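Local atomic coordinates of cellulose-binding protein (PDB entry 2YHG), a protein that may hydrolyse N- or O-glycosidic bonds, carries a nucleoside hydrolase-like domain, and is associated with carbohydrate metabolism and polysaccharide binding. Residues 119-123 / 124-128; 160-163 / 164-167; 217-221 / 222-226; 311-314 / 315-318. One frame throughout, in Å; residues are numbered along the deposited sequence. Where two conformers were deposited one is given.

Contact 1. Residues 119-123 / 124-128; sequences MGDVG and SGKDS. With EDO (1,2-ethanediol), chain J.
Lys126 lays its side chain back over residues 120-123, and the contact rests on two of its donors, NZ and the backbone N, which meet Gly120 O and Gly123 O. In the conformer described, one of two deposited, NZ of Lys126 donates to Gly120 O at 3.0 Å. The ammonium approaches from above the carbonyl plane, 41° out of it, and not on a lone pair. The chain beyond CG is extended, and CD of Lys126 rests 3.5 Å from Asp121 OD1. The two charges stay apart, with Asp121 OD1 and Lys126 NZ separated by 4.4 Å, too far for a salt bridge.

The backbone makes a type II beta turn from Gly123 to Lys126, closed by the bond from Lys126 N to Gly123 O at 3.1 Å with an N-H...O angle of 146°. Gly125 takes the third position with positive phi, 75°, as that turn type prefers. The turn sits in the loop between strand 110-112 and helix 129-139.

While Asp121 OD1 lies beside the lysine methylenes, OD2 serves other donors. It accepts from O1 of a bound ethanediol, probably from the crystallisation liquor, at 2.6 Å and from Gly116 N. Gln114 bonds to three points of the loop: its NE2 donates to Asp121 O and Lys126 O, while OE1 pairs with the hydroxyl of Ser128, the N-cap residue of helix 129-139. Both Asp127 oxygens are engaged by helix 155-167, OD1 by Gln159 NE2 and OD2 by Lys163 NZ in a salt bridge.

Contact 2. Residues 160-163 / 164-167; sequences AVWK and VQNT
Asn166 sits over one face of the Trp162 indole, one helical turn along, and this CH-pi contact is the main side-chain meeting of the segment pair. CB of Asn166 stands 4.2 Å from the centroid of the six-membered ring of Trp162 and only 9° off its normal. Both side chains have CG anti to the backbone N (chi1 -176° for Asn166), which sends them the same way, side by side. The amide and ring planes are nearly parallel, and the amide lies over the CZ2-CH2 rim of the same face, OD1 of Asn166 being 3.8 Å from CH2 of Trp162.

The backbone bonds follow the alpha-helical i to i+4 pattern within helix 155-167. Gln165 N to Val161 O is the straightest, 2.8 Å with an angle of 172°. Lys163 O takes the hydroxyl OG1 of Thr167 at 2.7 Å and a weak bond from Asn166 N.

Water supplies a further polar link. One molecule donates to Trp162 O at 2.9 Å and also to OE1 of Gln165, tying that amide to the backbone one turn earlier.

Apolar packing lies on the inner side, where Val164 touches Ile135 of helix 129-139 and Leu173 and Phe176 of helix 170-178. The helix is thus two-faced: Ala160, Val161 and Val164 join it to its neighbours, whereas on the more exposed face a hydroxyl serves Lys163 O and a water serves Trp162 O.

Contact 3. Residues 217-221 / 222-226; sequences DSYLD and NHIQS
Tyr219 and His223, one turn apart on helix 217-225, form an offset edge-to-face pair, the imidazole edge directed at the phenol face. Their centroids are 5.5 Å apart with planes at 60°, and the closest approach is Tyr219 CD2 to His223 CD2, 3.7 Å. Ile224 meets the same phenol ring, its CG1 lying 3.8 Å from Tyr219 CE1, and that CG1 is 4.0 Å from Leu220 CD2.

The backbone behind these groups widens into a pi-type turn. Leu220 O accepts from two amides: Gln225 N comes nearly along the C=O axis, at 2.8 Å, while Ile224 N approaches at 3.0 Å from above the carbonyl plane. The extended Gln225 side chain (chi2 174°) carries OE1 alongside the first turn, where waters can donate to it and bridge it to Asp217 O and Asp221 OD1.

Further out, Tyr219 OH bonds to His312 O of helix 308-323, fixing the far end of the ring. The imidazole of His223 is about 4 Å from the zinc bound by His227 and Asp320. Where the helix widens, Leu220 O thus satisfies two amides, the second that of Gln225, which shares a magnesium site with Gly228 and whose NE2 is held by Asn236 OD1 and Tyr234 O.

Contact 4. Residues 311-314 / 315-318; sequences IHND and FQAR. With BTB (2-[bis-(2-hydroxy-ethyl)-amino]-2-hydroxymethyl-propane-1,3-diol), chain M.
Arg318 reaches back along helix 308-323 to Asp314, and its side chain can be followed atom by atom over that turn. CB starts 3.6 Å from Asp314 O, the carbonyl that also accepts the i to i+4 bond from Arg318 N. CG passes the same oxygen at 3.3 Å; chi2 of 169° carries CD to 3.6 Å from Asp314 OD1, and an extended chi3 sends NE onward to it. There the salt bridge forms: Arg318 NE to Asp314 OD1 is 2.8 Å, on the syn side but 34° out of the carboxylate plane. The carboxylate and guanidinium planes stand 80° apart, so a single oxygen takes the contact instead of a two-pronged pairing. NH2 donates to O8 of a bound bis-tris molecule at 3.0 Å and makes a salt bridge with Glu56, while NH1 bonds to Asn55 OD1 and Val52 O. Asp314 OD1 is shared with His333 NE2, and OD2 receives a weak bond from the same O8, so buried charge is met from several directions.

On another side of the helix one water donates to Asn313 OD1 and Gln316 OE1, each at 2.8 Å. Phe315 packs on Arg49 and Val52 of helix 42-52 and on helix 217-225, while the backbone O of Asn425, just before strand 427-436, accepts from Asn313 ND2, and the bis-tris is also bonded to Tyr427 O in that strand.

Overall arrangement
The four contacts follow one another along the chain and form two pairs. Contacts 1 and 2 have centres 11 Å apart: the loop 119-128 lies on helix 155-167, with Gly123 C 3.5 Å from Trp162 CZ3. Contacts 3 and 4 are likewise 11 Å apart, helix 217-225 lying against helix 308-323, where Ile224 CD1 meets Phe315 CD2 at 3.5 Å. The pairs stand 39 to 44 Å apart between centres; contacts 1, 2 and 3 belong to the nucleoside hydrolase-like region with its six-stranded parallel sheet. Contacts 1 and 2 lie away from the metal sites; contacts 3 and 4 lie near zinc, and helix 308-323 adjoins the C-terminal beta region, linking both parts.

Contact 1. Residues 119-123 / 124-128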
# COMPACT_ATOMS: atom_id res chain seq x y z
N MET A 119 20.81 -11.51 -6.07
CA MET A 119 21.75 -10.92 -7.01
C MET A 119 22.39 -11.98 -7.90
O MET A 119 22.95 -11.64 -8.94
CB MET A 119 22.82 -10.11 -6.29
CG MET A 119 22.29 -8.84 -5.64
SD MET A 119 21.51 -7.67 -6.81
CE MET A 119 22.91 -7.10 -7.75
N GLY A 120 22.29 -13.26 -7.55
CA GLY A 120 22.77 -14.32 -8.42
C GLY A 120 21.95 -14.47 -9.69
O GLY A 120 22.40 -15.16 -10.60
N ASP A 121 20.81 -13.82 -9.80
CA ASP A 121 20.06 -13.75 -11.03
C ASP A 121 19.89 -12.34 -11.54
O ASP A 121 18.88 -12.03 -12.20
CB ASP A 121 18.75 -14.51 -10.93
CG ASP A 121 18.21 -14.89 -12.27
OD1 ASP A 121 19.01 -15.17 -13.19
OD2 ASP A 121 16.97 -14.97 -12.40
N VAL A 122 20.88 -11.50 -11.28
CA VAL A 122 20.93 -10.14 -11.78
C VAL A 122 22.20 -9.98 -12.61
O VAL A 122 23.28 -10.44 -12.19
CB VAL A 122 20.87 -9.11 -10.64
CG1 VAL A 122 21.13 -7.72 -11.13
CG2 VAL A 122 19.53 -9.22 -9.94
N GLY A 123 22.08 -9.29 -13.75
CA GLY A 123 23.22 -8.96 -14.55
C GLY A 123 23.04 -9.26 -16.01
O GLY A 123 21.90 -9.29 -16.54
N SER A 124 24.16 -9.42 -16.70
CA SER A 124 24.20 -9.53 -18.13
C SER A 124 23.36 -10.72 -18.59
O SER A 124 23.54 -11.83 -18.12
CB SER A 124 25.65 -9.66 -18.57
OG SER A 124 25.74 -9.62 -19.97
N GLY A 125 22.49 -10.47 -19.56
CA GLY A 125 21.68 -11.52 -20.13
C GLY A 125 20.52 -12.00 -19.28
O GLY A 125 19.84 -12.96 -19.66
N LYS A 126 20.25 -11.31 -18.16
CA LYS A 126 19.26 -11.79 -17.19
C LYS A 126 18.00 -10.94 -17.16
O LYS A 126 17.22 -11.01 -16.22
CB LYS A 126 19.91 -11.94 -15.82
CG LYS A 126 21.08 -12.89 -15.88
CD LYS A 126 21.66 -13.24 -14.53
CE LYS A 126 22.71 -14.33 -14.66
NZ LYS A 126 23.40 -14.62 -13.39
N ASP A 127 17.72 -10.19 -18.22
CA ASP A 127 16.45 -9.47 -18.23
C ASP A 127 15.27 -10.44 -18.19
O ASP A 127 15.33 -11.54 -18.79
CB ASP A 127 16.30 -8.65 -19.50
CG ASP A 127 17.22 -7.46 -19.59
OD1 ASP A 127 17.72 -6.94 -18.57
OD2 ASP A 127 17.34 -6.95 -20.75
N SER A 128 14.18 -10.00 -17.58
CA SER A 128 12.93 -10.71 -17.62
C SER A 128 11.83 -9.82 -18.17
O SER A 128 11.96 -8.59 -18.24
CB SER A 128 12.55 -11.22 -16.23
OG SER A 128 12.40 -10.14 -15.31
C1 EDO J . 15.98 -14.35 -15.57
O1 EDO J . 15.73 -15.40 -14.66
C2 EDO J . 14.77 -14.12 -16.43
O2 EDO J . 14.45 -15.32 -17.13

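Contact 2. Residues 160-163 / 164-167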
# COMPACT_ATOMS: atom_id res chain seq x y z
N ALA A 160 16.02 -4.47 -13.15
CA ALA A 160 15.59 -3.25 -13.87
C ALA A 160 16.60 -2.13 -13.63
O ALA A 160 17.06 -1.47 -14.57
CB ALA A 160 14.22 -2.85 -13.38
N VAL A 161 16.90 -1.85 -12.37
CA VAL A 161 17.83 -0.76 -12.03
C VAL A 161 19.23 -1.06 -12.57
O VAL A 161 19.89 -0.16 -13.12
CB VAL A 161 17.83 -0.52 -10.49
CG1 VAL A 161 18.95 0.44 -10.11
CG2 VAL A 161 16.49 -0.03 -10.02
N TRP A 162 19.69 -2.30 -12.45
CA TRP A 162 20.99 -2.68 -12.96
C TRP A 162 21.08 -2.41 -14.46
O TRP A 162 22.09 -1.87 -14.95
CB TRP A 162 21.29 -4.16 -12.65
CG TRP A 162 22.63 -4.57 -13.11
CD1 TRP A 162 23.81 -4.45 -12.43
CD2 TRP A 162 22.97 -5.08 -14.39
NE1 TRP A 162 24.85 -4.84 -13.20
CE2 TRP A 162 24.37 -5.25 -14.42
CE3 TRP A 162 22.24 -5.41 -15.52
CZ2 TRP A 162 25.06 -5.70 -15.54
CZ3 TRP A 162 22.93 -5.85 -16.64
CH2 TRP A 162 24.32 -5.94 -16.65
N LYS A 163 20.04 -2.77 -15.19
CA LYS A 163 20.06 -2.57 -16.63
C LYS A 163 20.12 -1.07 -16.96
O LYS A 163 20.87 -0.66 -17.84
CB LYS A 163 18.85 -3.22 -17.29
CG LYS A 163 18.75 -2.90 -18.81
CD LYS A 163 17.59 -3.63 -19.43
CE LYS A 163 17.51 -3.41 -20.90
NZ LYS A 163 16.38 -4.22 -21.46
N VAL A 164 19.33 -0.26 -16.28
CA VAL A 164 19.37 1.19 -16.48
C VAL A 164 20.76 1.75 -16.16
O VAL A 164 21.34 2.51 -16.96
CB VAL A 164 18.26 1.87 -15.66
CG1 VAL A 164 18.40 3.37 -15.66
CG2 VAL A 164 16.90 1.47 -16.18
N GLN A 165 21.33 1.35 -15.03
CA GLN A 165 22.67 1.78 -14.67
C GLN A 165 23.69 1.38 -15.72
O GLN A 165 24.62 2.11 -16.02
CB GLN A 165 23.02 1.23 -13.32
CG GLN A 165 24.43 1.58 -12.86
CD GLN A 165 24.75 0.89 -11.55
OE1 GLN A 165 24.58 -0.31 -11.41
NE2 GLN A 165 25.15 1.68 -10.58
N ASN A 166 23.51 0.22 -16.33
CA ASN A 166 24.45 -0.35 -17.28
C ASN A 166 24.36 0.26 -18.66
O ASN A 166 25.23 0.05 -19.46
CB ASN A 166 24.22 -1.88 -17.38
CG ASN A 166 25.21 -2.58 -18.25
OD1 ASN A 166 24.83 -3.24 -19.23
ND2 ASN A 166 26.43 -2.63 -17.79
N THR A 167 23.27 0.96 -18.95
CA THR A 167 22.99 1.40 -20.31
C THR A 167 22.73 2.89 -20.47
O THR A 167 22.62 3.35 -21.62
CB THR A 167 21.80 0.64 -20.93
OG1 THR A 167 20.64 0.84 -20.12
CG2 THR A 167 22.09 -0.87 -21.05
O HOH W 1 24.76 -1.74 -13.93

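Contact 3. Residues 217-221 / 222-226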
# COMPACT_ATOMS: atom_id res chain seq x y z
N ASP A 217 -8.94 -16.77 11.35
CA ASP A 217 -9.23 -17.81 10.37
C ASP A 217 -10.73 -17.93 10.15
O ASP A 217 -11.17 -18.19 9.03
CB ASP A 217 -8.67 -19.14 10.79
CG ASP A 217 -7.14 -19.20 10.78
OD1 ASP A 217 -6.46 -18.39 10.08
OD2 ASP A 217 -6.62 -20.10 11.48
N SER A 218 -11.55 -17.74 11.18
CA SER A 218 -13.02 -17.78 11.05
C SER A 218 -13.57 -16.63 10.24
O SER A 218 -14.48 -16.80 9.44
CB SER A 218 -13.66 -17.73 12.43
OG SER A 218 -15.06 -17.68 12.29
N TYR A 219 -13.03 -15.42 10.45
CA TYR A 219 -13.37 -14.28 9.60
C TYR A 219 -13.14 -14.65 8.15
O TYR A 219 -13.93 -14.38 7.27
CB TYR A 219 -12.54 -13.06 10.02
CG TYR A 219 -12.48 -11.96 8.98
CD1 TYR A 219 -11.57 -12.04 7.94
CD2 TYR A 219 -13.27 -10.83 9.07
CE1 TYR A 219 -11.42 -11.01 7.04
CE2 TYR A 219 -13.16 -9.79 8.12
CZ TYR A 219 -12.22 -9.88 7.11
OH TYR A 219 -11.99 -8.87 6.19
N LEU A 220 -11.99 -15.24 7.87
CA LEU A 220 -11.65 -15.55 6.49
C LEU A 220 -12.66 -16.56 5.93
O LEU A 220 -13.15 -16.42 4.82
CB LEU A 220 -10.22 -16.10 6.38
CG LEU A 220 -9.12 -15.09 6.76
CD1 LEU A 220 -7.78 -15.80 6.83
CD2 LEU A 220 -9.11 -13.93 5.80
N ASP A 221 -12.95 -17.61 6.69
CA ASP A 221 -13.87 -18.62 6.23
C ASP A 221 -15.26 -18.05 5.95
O ASP A 221 -15.86 -18.36 4.93
CB ASP A 221 -13.94 -19.72 7.29
CG ASP A 221 -14.76 -20.92 6.85
OD1 ASP A 221 -14.48 -21.50 5.79
OD2 ASP A 221 -15.54 -21.38 7.69
N ASN A 222 -15.75 -17.22 6.87
CA ASN A 222 -17.10 -16.73 6.76
C ASN A 222 -17.29 -15.58 5.80
O ASN A 222 -18.30 -15.52 5.10
CB ASN A 222 -17.64 -16.36 8.13
CG ASN A 222 -17.84 -17.57 9.01
OD1 ASN A 222 -17.36 -17.61 10.13
ND2 ASN A 222 -18.62 -18.53 8.54
N HIS A 223 -16.36 -14.62 5.78
CA HIS A 223 -16.54 -13.38 5.02
C HIS A 223 -15.82 -13.36 3.70
O HIS A 223 -16.16 -12.56 2.83
CB HIS A 223 -16.13 -12.15 5.83
CG HIS A 223 -17.02 -11.93 7.00
ND1 HIS A 223 -18.37 -11.73 6.89
CD2 HIS A 223 -16.73 -11.91 8.33
CE1 HIS A 223 -18.89 -11.63 8.11
NE2 HIS A 223 -17.91 -11.67 8.99
N ILE A 224 -14.80 -14.21 3.53
CA ILE A 224 -13.91 -14.15 2.38
C ILE A 224 -14.02 -15.42 1.52
O ILE A 224 -14.46 -15.37 0.39
CB ILE A 224 -12.44 -13.87 2.78
CG1 ILE A 224 -12.32 -12.67 3.74
CG2 ILE A 224 -11.58 -13.70 1.54
CD1 ILE A 224 -12.87 -11.34 3.25
N GLN A 225 -13.63 -16.55 2.09
CA GLN A 225 -13.43 -17.77 1.33
C GLN A 225 -14.72 -18.36 0.78
O GLN A 225 -14.72 -19.06 -0.22
CB GLN A 225 -12.71 -18.78 2.22
CG GLN A 225 -11.29 -18.34 2.52
CD GLN A 225 -10.59 -19.22 3.51
OE1 GLN A 225 -11.04 -19.36 4.63
NE2 GLN A 225 -9.48 -19.81 3.10
N SER A 226 -15.84 -18.05 1.44
CA SER A 226 -17.15 -18.51 1.03
C SER A 226 -17.73 -17.69 -0.10
O SER A 226 -18.80 -18.02 -0.60
CB SER A 226 -18.08 -18.49 2.22
OG SER A 226 -18.16 -17.17 2.70
O HOH W 2 -9.70 -19.70 7.11
O HOH W 3 -11.91 -22.06 4.96

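Contact 4. Residues 311-314 / 315-318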
# COMPACT_ATOMS: atom_id res chain seq x y z
N ILE A 311 -9.73 -1.96 7.99
CA ILE A 311 -9.15 -2.89 7.04
C ILE A 311 -10.05 -4.12 6.87
O ILE A 311 -10.35 -4.54 5.75
CB ILE A 311 -7.73 -3.33 7.46
CG1 ILE A 311 -6.75 -2.15 7.39
CG2 ILE A 311 -7.26 -4.52 6.66
CD1 ILE A 311 -5.40 -2.41 8.04
N HIS A 312 -10.48 -4.70 7.99
CA HIS A 312 -11.25 -5.92 7.89
C HIS A 312 -12.63 -5.69 7.32
O HIS A 312 -13.14 -6.49 6.51
CB HIS A 312 -11.38 -6.61 9.25
CG HIS A 312 -10.06 -6.97 9.85
ND1 HIS A 312 -8.95 -7.29 9.11
CD2 HIS A 312 -9.68 -7.01 11.15
CE1 HIS A 312 -7.94 -7.48 9.94
NE2 HIS A 312 -8.36 -7.36 11.19
N ASN A 313 -13.24 -4.58 7.70
CA ASN A 313 -14.57 -4.27 7.19
C ASN A 313 -14.51 -3.98 5.69
O ASN A 313 -15.39 -4.38 4.92
CB ASN A 313 -15.19 -3.10 7.94
CG ASN A 313 -15.57 -3.46 9.35
OD1 ASN A 313 -15.29 -4.56 9.86
ND2 ASN A 313 -16.22 -2.50 10.01
N ASP A 314 -13.44 -3.30 5.26
CA ASP A 314 -13.22 -3.02 3.86
C ASP A 314 -13.22 -4.31 3.03
O ASP A 314 -13.91 -4.41 2.02
CB ASP A 314 -11.91 -2.25 3.72
CG ASP A 314 -11.57 -1.89 2.32
OD1 ASP A 314 -12.43 -1.38 1.56
OD2 ASP A 314 -10.41 -2.07 1.94
N PHE A 315 -12.41 -5.28 3.42
CA PHE A 315 -12.28 -6.50 2.63
C PHE A 315 -13.60 -7.27 2.66
O PHE A 315 -14.01 -7.83 1.67
CB PHE A 315 -11.11 -7.29 3.18
CG PHE A 315 -10.67 -8.51 2.37
CD1 PHE A 315 -10.92 -8.66 1.04
CD2 PHE A 315 -9.90 -9.47 2.98
CE1 PHE A 315 -10.42 -9.75 0.34
CE2 PHE A 315 -9.37 -10.55 2.29
CZ PHE A 315 -9.64 -10.69 0.96
N GLN A 316 -14.25 -7.32 3.81
CA GLN A 316 -15.57 -7.97 3.93
C GLN A 316 -16.54 -7.39 2.91
O GLN A 316 -17.22 -8.14 2.19
CB GLN A 316 -16.08 -7.85 5.35
CG GLN A 316 -17.48 -8.40 5.53
CD GLN A 316 -18.08 -8.17 6.89
OE1 GLN A 316 -17.40 -7.89 7.87
NE2 GLN A 316 -19.40 -8.32 6.96
N ALA A 317 -16.67 -6.06 2.86
CA ALA A 317 -17.59 -5.43 1.93
C ALA A 317 -17.20 -5.70 0.51
O ALA A 317 -18.08 -5.95 -0.33
CB ALA A 317 -17.65 -3.93 2.18
N ARG A 318 -15.90 -5.68 0.20
CA ARG A 318 -15.49 -5.90 -1.19
C ARG A 318 -15.75 -7.33 -1.66
O ARG A 318 -16.02 -7.54 -2.84
CB ARG A 318 -14.03 -5.49 -1.37
CG ARG A 318 -13.82 -4.01 -1.25
CD ARG A 318 -12.35 -3.65 -1.17
NE ARG A 318 -12.12 -2.22 -1.06
CZ ARG A 318 -12.19 -1.36 -2.06
NH1 ARG A 318 -12.33 -1.77 -3.30
NH2 ARG A 318 -12.08 -0.07 -1.79
C1 BTB M . -11.62 5.97 1.46
O1 BTB M . -12.51 5.12 2.19
C2 BTB M . -11.16 4.96 0.42
C3 BTB M . -12.41 4.45 -0.29
O3 BTB M . -13.12 5.50 -0.91
C4 BTB M . -10.23 5.62 -0.56
O4 BTB M . -9.09 6.05 0.19
N BTB M . -10.56 3.79 1.12
C5 BTB M . -11.53 3.11 2.03
C6 BTB M . -10.92 2.79 3.40
O6 BTB M . -11.88 2.15 4.26
C7 BTB M . -9.89 2.87 0.17
C8 BTB M . -9.44 1.55 0.81
O8 BTB M . -10.45 0.56 0.69
O HOH W 4 -15.05 -7.23 9.19